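Local coordinates for protein lipoxygenase (Cyanothece sp., PDB 5EK8) that probably oxygenates polyunsaturated fatty acids as a 9R-lipoxygenase, inserting both atoms of molecular oxygen with the help of a non-heme iron, at residues K438-I446 with Y516-L526. Residues are numbered along the deposited sequence; the frame is centred on the assembly and turned at random.
Sequences KDWQPRQPI and YDTGELDKPDL
Glu520 OE2 is gripped twice by Arg443: the backbone N donates to it on the anti side, and NE meets it on the syn side at 2.6 Å, with OE2 only 3° out of the guanidinium plane but the approach tilted from the carboxylate plane. Arg443 NH2 completes a side-on salt bridge by donating to the syn lone pair of Glu520 OE1 at 2.7 Å, though the guanidinium and carboxylate planes are turned 36° apart. This fork depends on a bend in the arginine at CG-CD (chi3 66°) and on a glutamate extended beyond CG; Arg443 NH1 binds Pro260 O. Nearer its backbone, Glu520 lies against Trp440, its CA 3.8 Å from the centroid of the five-membered ring and over one face. The indole also meets His561, Phe564 and His565 of helix 549-574, the helix that carries the iron ligands His570 and Asn574.

Gly519 O is a second shared acceptor. Gln441 N, at 2.8 Å from it, and Lys523 NZ, at 2.7 Å from it, approach from opposite faces of its carbonyl plane. Farther along, Tyr516 OH donates to Gln444 O at 2.7 Å, while Ile446 CG1 makes a CH-pi contact over one face of the Tyr516 ring, 3.9 Å from that ring's centroid.

Replacing Glu520 by an alanine would probably leave Arg443 N, NE and NH2 without their carboxylate, with the guanidinium keeping the NH1 bond to Pro260 O but less fixed in its rotation. The chemistry thus implies that two irregular loops, lacking a strand pairing, are joined by paired charge and doubly used oxygens, beside a helix of the iron site.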
ATOM      1  N   LYS A 438      15.458  -3.352   8.733  1.00 51.20           N
ATOM      2  CA  LYS A 438      16.442  -3.375   9.816  1.00 53.46           C
ATOM      3  C   LYS A 438      16.943  -1.994  10.223  1.00 51.04           C
ATOM      4  O   LYS A 438      17.239  -1.151   9.374  1.00 49.92           O
ATOM      5  CB  LYS A 438      17.634  -4.260   9.438  1.00 54.76           C
ATOM      6  CG  LYS A 438      18.399  -4.765  10.651  1.00 58.46           C
ATOM      7  CD  LYS A 438      19.490  -5.749  10.279  1.00 60.48           C
ATOM      8  CE  LYS A 438      20.064  -6.419  11.517  1.00 61.42           C
ATOM      9  NZ  LYS A 438      21.175  -7.346  11.171  1.00 63.79           N
ATOM     10  N   ASP A 439      17.027  -1.787  11.538  1.00 47.77           N
ATOM     11  CA  ASP A 439      17.513  -0.545  12.142  1.00 48.55           C
ATOM     12  C   ASP A 439      16.738   0.697  11.689  1.00 52.21           C
ATOM     13  O   ASP A 439      17.190   1.828  11.880  1.00 55.33           O
ATOM     14  CB  ASP A 439      19.005  -0.358  11.850  1.00 49.64           C
ATOM     15  CG  ASP A 439      19.897  -1.149  12.802  1.00 54.01           C
ATOM     16  OD1 ASP A 439      19.393  -2.081  13.467  1.00 51.52           O
ATOM     17  OD2 ASP A 439      21.106  -0.836  12.881  1.00 58.40           O
ATOM     18  N   TRP A 440      15.568   0.482  11.096  1.00 48.91           N
ATOM     19  CA  TRP A 440      14.736   1.581  10.628  1.00 47.76           C
ATOM     20  C   TRP A 440      14.006   2.234  11.801  1.00 50.39           C
ATOM     21  O   TRP A 440      13.414   1.550  12.635  1.00 52.34           O
ATOM     22  CB  TRP A 440      13.736   1.084   9.579  1.00 47.26           C
ATOM     23  CG  TRP A 440      13.025   2.181   8.840  1.00 47.13           C
ATOM     24  CD1 TRP A 440      13.329   2.663   7.602  1.00 47.83           C
ATOM     25  CD2 TRP A 440      11.889   2.927   9.293  1.00 49.22           C
ATOM     26  NE1 TRP A 440      12.452   3.661   7.253  1.00 47.97           N
ATOM     27  CE2 TRP A 440      11.560   3.846   8.276  1.00 49.00           C
ATOM     28  CE3 TRP A 440      11.118   2.907  10.460  1.00 47.77           C
ATOM     29  CZ2 TRP A 440      10.496   4.739   8.391  1.00 46.87           C
ATOM     30  CZ3 TRP A 440      10.065   3.794  10.573  1.00 47.57           C
ATOM     31  CH2 TRP A 440       9.761   4.694   9.543  1.00 47.36           C
ATOM     32  N   GLN A 441      14.059   3.560  11.857  1.00 47.70           N
ATOM     33  CA  GLN A 441      13.355   4.324  12.884  1.00 49.35           C
ATOM     34  C   GLN A 441      12.936   5.687  12.329  1.00 50.87           C
ATOM     35  O   GLN A 441      13.622   6.244  11.470  1.00 47.15           O
ATOM     36  CB  GLN A 441      14.227   4.489  14.130  1.00 48.24           C
ATOM     37  CG  GLN A 441      15.549   5.178  13.869  1.00 53.33           C
ATOM     38  CD  GLN A 441      16.403   5.289  15.111  1.00 60.04           C
ATOM     39  OE1 GLN A 441      15.978   4.920  16.206  1.00 60.71           O
ATOM     40  NE2 GLN A 441      17.621   5.800  14.948  1.00 63.33           N
ATOM     41  N   PRO A 442      11.795   6.220  12.803  1.00 49.54           N
ATOM     42  CA  PRO A 442      11.275   7.494  12.292  1.00 42.70           C
ATOM     43  C   PRO A 442      12.207   8.673  12.553  1.00 39.89           C
ATOM     44  O   PRO A 442      12.958   8.665  13.532  1.00 44.23           O
ATOM     45  CB  PRO A 442       9.958   7.670  13.059  1.00 44.22           C
ATOM     46  CG  PRO A 442       9.587   6.304  13.516  1.00 46.51           C
ATOM     47  CD  PRO A 442      10.890   5.615  13.793  1.00 49.13           C
ATOM     48  N   ARG A 443      12.152   9.669  11.674  1.00 36.31           N
ATOM     49  CA  ARG A 443      12.947  10.889  11.810  1.00 41.93           C
ATOM     50  C   ARG A 443      12.679  11.599  13.134  1.00 48.13           C
ATOM     51  O   ARG A 443      11.642  11.386  13.760  1.00 56.64           O
ATOM     52  CB  ARG A 443      12.656  11.840  10.647  1.00 40.97           C
ATOM     53  CG  ARG A 443      11.232  12.391  10.655  1.00 45.10           C
ATOM     54  CD  ARG A 443      10.802  12.895   9.281  1.00 44.82           C
ATOM     55  NE  ARG A 443      10.696  11.810   8.305  1.00 42.50           N
ATOM     56  CZ  ARG A 443      10.292  11.971   7.048  1.00 41.55           C
ATOM     57  NH1 ARG A 443       9.950  13.174   6.605  1.00 39.67           N
ATOM     58  NH2 ARG A 443      10.222  10.927   6.231  1.00 40.76           N
ATOM     59  N   GLN A 444      13.613  12.443  13.558  1.00 49.87           N
ATOM     60  CA  GLN A 444      13.431  13.235  14.771  1.00 54.08           C
ATOM     61  C   GLN A 444      12.980  14.659  14.435  1.00 57.72           C
ATOM     62  O   GLN A 444      13.299  15.177  13.361  1.00 57.35           O
ATOM     63  CB  GLN A 444      14.722  13.261  15.591  1.00 55.48           C
ATOM     64  CG  GLN A 444      15.087  11.917  16.193  1.00 58.22           C
ATOM     65  CD  GLN A 444      13.978  11.350  17.059  1.00 60.50           C
ATOM     66  OE1 GLN A 444      13.294  12.083  17.774  1.00 62.94           O
ATOM     67  NE2 GLN A 444      13.788  10.037  16.992  1.00 59.32           N
ATOM     68  N   PRO A 445      12.223  15.291  15.350  1.00 57.88           N
ATOM     69  CA  PRO A 445      11.673  16.630  15.118  1.00 49.71           C
ATOM     70  C   PRO A 445      12.743  17.705  14.976  1.00 47.95           C
ATOM     71  O   PRO A 445      13.539  17.895  15.893  1.00 51.18           O
ATOM     72  CB  PRO A 445      10.821  16.881  16.368  1.00 49.76           C
ATOM     73  CG  PRO A 445      10.524  15.529  16.909  1.00 53.33           C
ATOM     74  CD  PRO A 445      11.748  14.726  16.626  1.00 58.34           C
ATOM     75  N   ILE A 446      12.754  18.393  13.839  1.00 45.20           N
ATOM     76  CA  ILE A 446      13.624  19.544  13.653  1.00 47.85           C
ATOM     77  C   ILE A 446      13.242  20.676  14.603  1.00 54.03           C
ATOM     78  O   ILE A 446      14.109  21.315  15.198  1.00 58.30           O
ATOM     79  CB  ILE A 446      13.567  20.078  12.211  1.00 46.05           C
ATOM     80  CG1 ILE A 446      13.820  18.959  11.203  1.00 43.18           C
ATOM     81  CG2 ILE A 446      14.561  21.214  12.024  1.00 47.41           C
ATOM     82  CD1 ILE A 446      13.921  19.454   9.780  1.00 41.31           C
ATOM     83  N   TYR A 516      19.549  15.257   7.541  1.00 45.64           N
ATOM     84  CA  TYR A 516      19.601  15.692   8.931  1.00 47.64           C
ATOM     85  C   TYR A 516      19.328  14.537   9.890  1.00 48.14           C
ATOM     86  O   TYR A 516      19.750  14.571  11.044  1.00 50.16           O
ATOM     87  CB  TYR A 516      18.600  16.828   9.172  1.00 49.66           C
ATOM     88  CG  TYR A 516      17.216  16.366   9.580  1.00 47.95           C
ATOM     89  CD1 TYR A 516      16.830  16.361  10.912  1.00 49.30           C
ATOM     90  CD2 TYR A 516      16.300  15.929   8.633  1.00 46.88           C
ATOM     91  CE1 TYR A 516      15.570  15.934  11.290  1.00 51.32           C
ATOM     92  CE2 TYR A 516      15.040  15.502   9.002  1.00 48.30           C
ATOM     93  CZ  TYR A 516      14.679  15.508  10.332  1.00 49.25           C
ATOM     94  OH  TYR A 516      13.426  15.083  10.708  1.00 47.92           O
ATOM     95  N   ASP A 517      18.608  13.529   9.410  1.00 49.85           N
ATOM     96  CA  ASP A 517      18.290  12.346  10.205  1.00 53.14           C
ATOM     97  C   ASP A 517      18.437  11.111   9.322  1.00 52.09           C
ATOM     98  O   ASP A 517      17.975  11.107   8.183  1.00 56.15           O
ATOM     99  CB  ASP A 517      16.870  12.443  10.779  1.00 54.49           C
ATOM    100  CG  ASP A 517      16.603  11.418  11.871  1.00 54.44           C
ATOM    101  OD1 ASP A 517      16.284  10.256  11.539  1.00 52.61           O
ATOM    102  OD2 ASP A 517      16.701  11.782  13.062  1.00 56.17           O
ATOM    103  N   THR A 518      19.077  10.066   9.833  1.00 49.08           N
ATOM    104  CA  THR A 518      19.393   8.911   8.994  1.00 52.91           C
ATOM    105  C   THR A 518      18.648   7.638   9.377  1.00 51.57           C
ATOM    106  O   THR A 518      18.842   6.594   8.755  1.00 53.11           O
ATOM    107  CB  THR A 518      20.907   8.604   9.012  1.00 56.88           C
ATOM    108  OG1 THR A 518      21.389   8.624  10.362  1.00 60.49           O
ATOM    109  CG2 THR A 518      21.668   9.632   8.190  1.00 56.39           C
ATOM    110  N   GLY A 519      17.797   7.729  10.394  1.00 46.17           N
ATOM    111  CA  GLY A 519      17.084   6.572  10.906  1.00 43.36           C
ATOM    112  C   GLY A 519      16.164   5.870   9.919  1.00 45.19           C
ATOM    113  O   GLY A 519      15.940   4.668  10.029  1.00 50.46           O
ATOM    114  N   GLU A 520      15.614   6.613   8.965  1.00 43.89           N
ATOM    115  CA  GLU A 520      14.707   6.035   7.978  1.00 45.39           C
ATOM    116  C   GLU A 520      15.481   5.555   6.760  1.00 45.83           C
ATOM    117  O   GLU A 520      14.982   4.770   5.954  1.00 48.55           O
ATOM    118  CB  GLU A 520      13.650   7.053   7.538  1.00 46.28           C
ATOM    119  CG  GLU A 520      12.804   7.651   8.654  1.00 45.07           C
ATOM    120  CD  GLU A 520      11.805   8.674   8.130  1.00 42.60           C
ATOM    121  OE1 GLU A 520      11.654   8.774   6.890  1.00 34.03           O
ATOM    122  OE2 GLU A 520      11.176   9.377   8.955  1.00 43.06           O
ATOM    123  N   LEU A 521      16.709   6.040   6.640  1.00 47.58           N
ATOM    124  CA  LEU A 521      17.503   5.825   5.441  1.00 47.82           C
ATOM    125  C   LEU A 521      18.117   4.438   5.350  1.00 46.45           C
ATOM    126  O   LEU A 521      18.230   3.716   6.341  1.00 45.88           O
ATOM    127  CB  LEU A 521      18.610   6.871   5.358  1.00 47.19           C
ATOM    128  CG  LEU A 521      18.121   8.311   5.226  1.00 48.77           C
ATOM    129  CD1 LEU A 521      19.310   9.231   5.166  1.00 53.03           C
ATOM    130  CD2 LEU A 521      17.243   8.477   3.996  1.00 45.55           C
ATOM    131  N   ASP A 522      18.507   4.082   4.134  1.00 48.69           N
ATOM    132  CA  ASP A 522      19.194   2.833   3.867  1.00 49.99           C
ATOM    133  C   ASP A 522      20.519   2.777   4.621  1.00 49.68           C
ATOM    134  O   ASP A 522      21.287   3.736   4.605  1.00 50.35           O
ATOM    135  CB  ASP A 522      19.421   2.686   2.364  1.00 49.32           C
ATOM    136  CG  ASP A 522      20.236   1.468   2.012  1.00 50.99           C
ATOM    137  OD1 ASP A 522      20.849   1.467   0.925  1.00 51.45           O
ATOM    138  OD2 ASP A 522      20.259   0.510   2.811  1.00 53.24           O
ATOM    139  N   LYS A 523      20.771   1.662   5.298  1.00 51.23           N
ATOM    140  CA  LYS A 523      22.068   1.431   5.933  1.00 55.31           C
ATOM    141  C   LYS A 523      22.913   0.474   5.094  1.00 49.92           C
ATOM    142  O   LYS A 523      22.812  -0.741   5.255  1.00 47.16           O
ATOM    143  CB  LYS A 523      21.903   0.864   7.345  1.00 58.96           C
ATOM    144  CG  LYS A 523      21.335   1.828   8.356  1.00 59.89           C
ATOM    145  CD  LYS A 523      19.819   1.829   8.327  1.00 59.23           C
ATOM    146  CE  LYS A 523      19.262   2.881   9.266  1.00 54.75           C
ATOM    147  NZ  LYS A 523      17.835   3.098   9.003  1.00 47.71           N
ATOM    148  N   PRO A 524      23.751   1.020   4.196  1.00 48.39           N
ATOM    149  CA  PRO A 524      24.536   0.185   3.279  1.00 46.44           C
ATOM    150  C   PRO A 524      25.572  -0.665   4.007  1.00 48.69           C
ATOM    151  O   PRO A 524      25.893  -1.760   3.549  1.00 51.34           O
ATOM    152  CB  PRO A 524      25.218   1.211   2.357  1.00 42.73           C
ATOM    153  CG  PRO A 524      24.461   2.494   2.558  1.00 40.56           C
ATOM    154  CD  PRO A 524      24.011   2.453   3.984  1.00 43.34           C
ATOM    155  N   ASP A 525      26.072  -0.168   5.134  1.00 53.65           N
ATOM    156  CA  ASP A 525      27.102  -0.870   5.894  1.00 59.19           C
ATOM    157  C   ASP A 525      26.575  -2.130   6.572  1.00 60.29           C
ATOM    158  O   ASP A 525      27.321  -3.089   6.770  1.00 61.72           O
ATOM    159  CB  ASP A 525      27.718   0.066   6.934  1.00 66.47           C
ATOM    160  CG  ASP A 525      28.664   1.076   6.315  1.00 76.43           C
ATOM    161  OD1 ASP A 525      29.876   0.781   6.232  1.00 87.43           O
ATOM    162  OD2 ASP A 525      28.201   2.160   5.903  1.00 75.30           O
ATOM    163  N   LEU A 526      25.292  -2.131   6.925  1.00 56.84           N
ATOM    164  CA  LEU A 526      24.667  -3.321   7.492  1.00 55.62           C
ATOM    165  C   LEU A 526      24.601  -4.427   6.443  1.00 50.28           C
ATOM    166  O   LEU A 526      24.024  -4.237   5.375  1.00 50.05           O
ATOM    167  CB  LEU A 526      23.266  -3.005   8.023  1.00 61.65           C
ATOM    168  CG  LEU A 526      23.099  -2.603   9.494  1.00 66.25           C
ATOM    169  CD1 LEU A 526      24.015  -1.445   9.872  1.00 69.26           C
ATOM    170  CD2 LEU A 526      21.639  -2.246   9.776  1.00 64.72           C
TER